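Local structure of fatty acid CoA ligase (Marinactinospora thermotolerans, 6SQ8) at residues K169-S174 against S358-D363; G79-A84 against L202-G207. The protein belongs to the ANL superfamily, with a large AMP-binding domain and a smaller C-terminal domain, and holds AMP in this structure. All blocks are in the same frame, centred on the assembly; numbering follows the deposited sequence.

Interaction 1: residues K169-S174 against S358-D363; sequences KGVAHS and SGYWRD
Val-171 and Tyr-360 face each other as a non-hydrogen-bonded pair of an antiparallel bridge, which joins the short strand 359-360 to the edge of strand 170-174 and completes a small three-stranded antiparallel sheet in the AMP-binding domain. Three backbone bonds hold the two segments together: Trp-361 N to Gly-170 O (2.7 Å), nearly straight at 171°, Ala-172 N to Gly-359 O (3.0 Å) and Ser-358 N to Ala-172 O (2.8 Å). The Tyr-360 side chain lies on the same face of the sheet as Val-171, whose CG2 meets ring atom CE1 of Tyr-360 at 3.8 Å. Lys-169, bent at its second and third torsions, sets CD over one face of that ring toward its rim, a CH-pi contact 3.9 Å from the Tyr-360 ring centroid, while its CB touches ring atom CD1. Ala-172 points to the other face of the sheet, where its CB sits at the edge of the Trp-361 ring. Beyond the bridge, Tyr-360 to Asp-363 form a type II turn, and Asp-363 caps the following helix through a bond from Arg-366 N to its OD1. The Tyr-360 hydroxyl is hydrogen-bonded to Glu-301. At the far end of the pairing a water accepts from Ser-174 N at 2.6 Å and also bonds Ser-358 OG, 3.1 Å away.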
# COMPACT_ATOMS: atom_id res chain seq x y z
N LYS A 169 -0.53 5.16 -15.09
CA LYS A 169 -0.96 6.54 -14.80
C LYS A 169 -0.21 7.05 -13.58
O LYS A 169 0.03 6.30 -12.67
CB LYS A 169 -2.45 6.55 -14.45
CG LYS A 169 -3.37 5.78 -15.39
CD LYS A 169 -4.47 4.98 -14.70
CE LYS A 169 -4.71 3.63 -15.34
NZ LYS A 169 -6.03 3.09 -14.94
N GLY A 170 0.08 8.35 -13.53
CA GLY A 170 0.72 8.97 -12.37
C GLY A 170 -0.29 9.61 -11.45
O GLY A 170 -0.88 10.62 -11.80
N VAL A 171 -0.49 9.03 -10.27
CA VAL A 171 -1.40 9.57 -9.28
C VAL A 171 -0.73 10.77 -8.60
O VAL A 171 0.28 10.61 -7.95
CB VAL A 171 -1.79 8.52 -8.22
CG1 VAL A 171 -2.45 9.16 -7.02
CG2 VAL A 171 -2.66 7.42 -8.81
N ALA A 172 -1.33 11.95 -8.74
CA ALA A 172 -0.84 13.17 -8.11
C ALA A 172 -1.60 13.44 -6.82
O ALA A 172 -2.83 13.59 -6.85
CB ALA A 172 -1.00 14.34 -9.05
N HIS A 173 -0.87 13.52 -5.71
CA HIS A 173 -1.43 13.81 -4.40
C HIS A 173 -0.99 15.20 -3.94
O HIS A 173 0.21 15.54 -3.97
CB HIS A 173 -1.04 12.74 -3.38
CG HIS A 173 -2.06 11.66 -3.25
ND1 HIS A 173 -1.86 10.38 -3.75
CD2 HIS A 173 -3.31 11.69 -2.73
CE1 HIS A 173 -2.93 9.66 -3.51
NE2 HIS A 173 -3.85 10.44 -2.90
N SER A 174 -1.96 15.98 -3.46
CA SER A 174 -1.72 17.34 -3.02
C SER A 174 -0.99 17.32 -1.67
O SER A 174 -1.05 16.34 -0.93
CB SER A 174 -3.01 18.11 -2.93
OG SER A 174 -3.66 17.88 -1.68
N SER A 358 -5.51 14.45 -6.55
CA SER A 358 -5.90 15.61 -7.35
C SER A 358 -6.32 15.14 -8.74
O SER A 358 -7.20 15.71 -9.35
CB SER A 358 -4.80 16.61 -7.44
OG SER A 358 -4.46 17.10 -6.15
N GLY A 359 -5.67 14.08 -9.21
CA GLY A 359 -5.93 13.52 -10.52
C GLY A 359 -4.70 12.81 -11.04
O GLY A 359 -3.61 12.86 -10.42
N TYR A 360 -4.85 12.16 -12.19
CA TYR A 360 -3.72 11.59 -12.86
C TYR A 360 -2.92 12.75 -13.48
O TYR A 360 -3.49 13.62 -14.16
CB TYR A 360 -4.12 10.52 -13.87
CG TYR A 360 -4.87 9.34 -13.30
CD1 TYR A 360 -4.30 8.49 -12.37
CD2 TYR A 360 -6.16 9.06 -13.70
CE1 TYR A 360 -5.00 7.42 -11.84
CE2 TYR A 360 -6.87 7.98 -13.19
CZ TYR A 360 -6.29 7.15 -12.26
OH TYR A 360 -7.00 6.09 -11.78
N TRP A 361 -1.62 12.76 -13.19
CA TRP A 361 -0.69 13.80 -13.61
C TRP A 361 -0.75 13.96 -15.14
O TRP A 361 -0.47 13.01 -15.88
CB TRP A 361 0.72 13.45 -13.14
CG TRP A 361 1.77 14.40 -13.61
CD1 TRP A 361 2.63 14.23 -14.65
CD2 TRP A 361 2.07 15.69 -13.05
NE1 TRP A 361 3.43 15.33 -14.78
CE2 TRP A 361 3.12 16.24 -13.80
CE3 TRP A 361 1.58 16.41 -11.96
CZ2 TRP A 361 3.69 17.47 -13.50
CZ3 TRP A 361 2.12 17.64 -11.68
CH2 TRP A 361 3.18 18.16 -12.43
N ARG A 362 -1.11 15.18 -15.58
CA ARG A 362 -1.12 15.60 -16.98
C ARG A 362 -1.95 14.62 -17.83
O ARG A 362 -1.56 14.28 -18.95
CB ARG A 362 0.32 15.72 -17.48
N ASP A 363 -3.08 14.15 -17.28
CA ASP A 363 -3.98 13.23 -18.00
C ASP A 363 -5.42 13.44 -17.52
O ASP A 363 -5.95 12.61 -16.79
CB ASP A 363 -3.53 11.77 -17.83
CG ASP A 363 -4.30 10.77 -18.69
OD1 ASP A 363 -5.29 11.18 -19.33
OD2 ASP A 363 -3.92 9.57 -18.70
O HOH W 1 -4.44 15.37 -3.63

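Interaction 2: residues G79-A84 against L202-G207; sequences GLRPTA and LSDLGG. With EQ2 (1-ethanoyl-9~{H}-pyrido[3,4-b]indole-3-carboxylic acid), chain F.
Arg-81 grips the carboxylate of Asp-204 side-on, using NE and one terminal nitrogen, one for each carboxylate oxygen. NE donates to Asp-204 OD2 at 3.0 Å, and Arg-81 NH2 donates to Asp-204 OD1 at 3.1 Å. The two side chains cross at about a right angle, and the guanidinium and carboxylate planes are turned 56° apart, which makes this a twisted version of the flat two-bond salt bridge. Both oxygens are therefore met from above the carboxylate plane, while the acceptors stay much closer to the plane of the guanidinium. A bend at chi3 (-62°) in an otherwise extended Arg-81 chain turns the NE edge onto the acid, and Arg-81 CG also lies 3.5 Å from Asp-204 OD2.

Ser-203 approaches the acid from the other face. Its OG donates to Asp-204 OD2 over 3.1 Å, so this oxygen is held between two donors on opposite faces of its plane and the rotation of the carboxylate is restricted. The same hydroxyl oxygen rests 3.5 Å from Pro-82 CD, and the Ser-203 backbone runs close to Gly-79, with 4.3 Å between their CA atoms. Arg-81 NH2 has a further acceptor, the carbonyl oxygen of Phe-160, and the Arg-81 chain touches Gln-300 of the ligand pocket.

Asp-204 occupies the N-cap position of helix 205-215, although its side chain makes no capping bond there. The next residue, Leu-205, packs its isobutyl group on the bound 1-ethanoyl-9H-pyrido[3,4-b]indole-3-carboxylic acid, CD1 lying 3.6 Å from ligand atom N2. The arrangement thus ties the loop after strand 76-79 to the start of a pocket-lining helix in the AMP-binding domain of an ANL-family enzyme.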
# COMPACT_ATOMS: atom_id res chain seq x y z
N GLY A 79 8.86 8.41 -6.15
CA GLY A 79 9.54 7.25 -5.61
C GLY A 79 9.54 6.09 -6.59
O GLY A 79 8.49 5.53 -6.92
N LEU A 80 10.74 5.73 -7.06
CA LEU A 80 10.92 4.62 -7.97
C LEU A 80 10.95 3.30 -7.19
O LEU A 80 11.88 3.02 -6.44
CB LEU A 80 12.21 4.83 -8.76
CG LEU A 80 12.18 6.02 -9.70
CD1 LEU A 80 13.57 6.29 -10.27
CD2 LEU A 80 11.18 5.79 -10.82
N ARG A 81 9.90 2.51 -7.41
CA ARG A 81 9.60 1.27 -6.72
C ARG A 81 10.73 0.27 -6.97
O ARG A 81 11.12 0.07 -8.12
CB ARG A 81 8.27 0.76 -7.26
CG ARG A 81 7.44 -0.09 -6.31
CD ARG A 81 5.99 -0.09 -6.77
NE ARG A 81 5.45 1.27 -6.75
CZ ARG A 81 4.50 1.72 -7.55
NH1 ARG A 81 4.02 0.94 -8.50
NH2 ARG A 81 4.05 2.95 -7.39
N PRO A 82 11.29 -0.40 -5.93
CA PRO A 82 12.32 -1.41 -6.13
C PRO A 82 11.87 -2.68 -6.89
O PRO A 82 12.67 -3.25 -7.64
CB PRO A 82 12.77 -1.77 -4.71
CG PRO A 82 11.59 -1.41 -3.85
CD PRO A 82 10.97 -0.19 -4.51
N THR A 83 10.61 -3.09 -6.71
CA THR A 83 10.06 -4.30 -7.38
C THR A 83 9.75 -4.05 -8.86
O THR A 83 9.54 -5.00 -9.61
CB THR A 83 8.79 -4.81 -6.69
OG1 THR A 83 7.93 -3.69 -6.51
CG2 THR A 83 9.06 -5.48 -5.36
N ALA A 84 9.68 -2.79 -9.28
CA ALA A 84 9.26 -2.46 -10.65
C ALA A 84 10.39 -2.76 -11.63
O ALA A 84 11.58 -2.69 -11.29
CB ALA A 84 8.83 -1.02 -10.73
N LEU A 202 10.19 2.47 1.26
CA LEU A 202 10.03 3.91 1.50
C LEU A 202 9.56 4.65 0.24
O LEU A 202 9.18 5.82 0.34
CB LEU A 202 11.36 4.47 1.99
CG LEU A 202 11.72 4.19 3.45
CD1 LEU A 202 13.07 4.83 3.82
CD2 LEU A 202 10.60 4.66 4.39
N SER A 203 9.60 3.99 -0.92
CA SER A 203 9.20 4.61 -2.17
C SER A 203 7.68 4.86 -2.25
O SER A 203 7.26 5.72 -3.03
CB SER A 203 9.66 3.78 -3.33
OG SER A 203 9.10 2.48 -3.26
N ASP A 204 6.86 4.12 -1.48
CA ASP A 204 5.38 4.27 -1.53
C ASP A 204 4.82 4.46 -0.12
O ASP A 204 5.28 5.32 0.60
CB ASP A 204 4.76 3.13 -2.34
CG ASP A 204 5.26 3.12 -3.77
OD1 ASP A 204 4.78 3.94 -4.57
OD2 ASP A 204 6.16 2.30 -4.07
N LEU A 205 3.81 3.67 0.27
CA LEU A 205 3.12 3.90 1.53
C LEU A 205 4.12 3.98 2.69
O LEU A 205 3.96 4.80 3.59
CB LEU A 205 2.10 2.80 1.79
CG LEU A 205 1.39 2.88 3.14
CD1 LEU A 205 0.66 4.21 3.27
CD2 LEU A 205 0.42 1.71 3.30
N GLY A 206 5.16 3.15 2.66
CA GLY A 206 6.20 3.14 3.70
C GLY A 206 6.74 4.53 4.00
O GLY A 206 6.91 4.90 5.15
N GLY A 207 7.00 5.30 2.94
CA GLY A 207 7.55 6.63 3.04
C GLY A 207 6.57 7.64 3.63
O GLY A 207 7.01 8.57 4.32
C1 EQ2 F . -3.83 2.01 3.78
C2 EQ2 F . -3.48 1.09 2.66
O1 EQ2 F . -3.44 -0.11 2.87
C3 EQ2 F . -3.12 1.66 1.31
N1 EQ2 F . -3.16 0.80 0.28
C4 EQ2 F . -2.83 1.23 -0.95
C5 EQ2 F . -2.85 0.21 -2.07
O2 EQ2 F . -3.22 -0.95 -1.80
O3 EQ2 F . -2.43 0.61 -3.17
C6 EQ2 F . -2.44 2.54 -1.22
C7 EQ2 F . -2.40 3.44 -0.17
C8 EQ2 F . -2.07 4.84 -0.06
C9 EQ2 F . -1.66 5.83 -0.95
C10 EQ2 F . -1.44 7.10 -0.47
C11 EQ2 F . -1.61 7.40 0.88
C12 EQ2 F . -2.02 6.46 1.78
C13 EQ2 F . -2.25 5.17 1.30
N2 EQ2 F . -2.65 4.04 1.99
C14 EQ2 F . -2.75 2.99 1.12

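The centres of interactions 1 and 2 lie about 17 Å apart, and their nearest atoms are about 7 Å from each other without touching. All four segments fall within the AMP-binding part of the sequence and alternate along the chain in the order 79-84, 169-174, 202-207 and 358-363. Strand 155-160 links the two contacts: it pairs with strand 170-174 in the three-stranded sheet of interaction 1, and its Phe-160 reaches Arg-81 of interaction 2. His-76, on the strand that leads into 79-84, meets the Trp-361 ring. Each contact thus joins distant parts of the sequence near the bound ligands, and Leu-205 of interaction 2 lines the pocket directly.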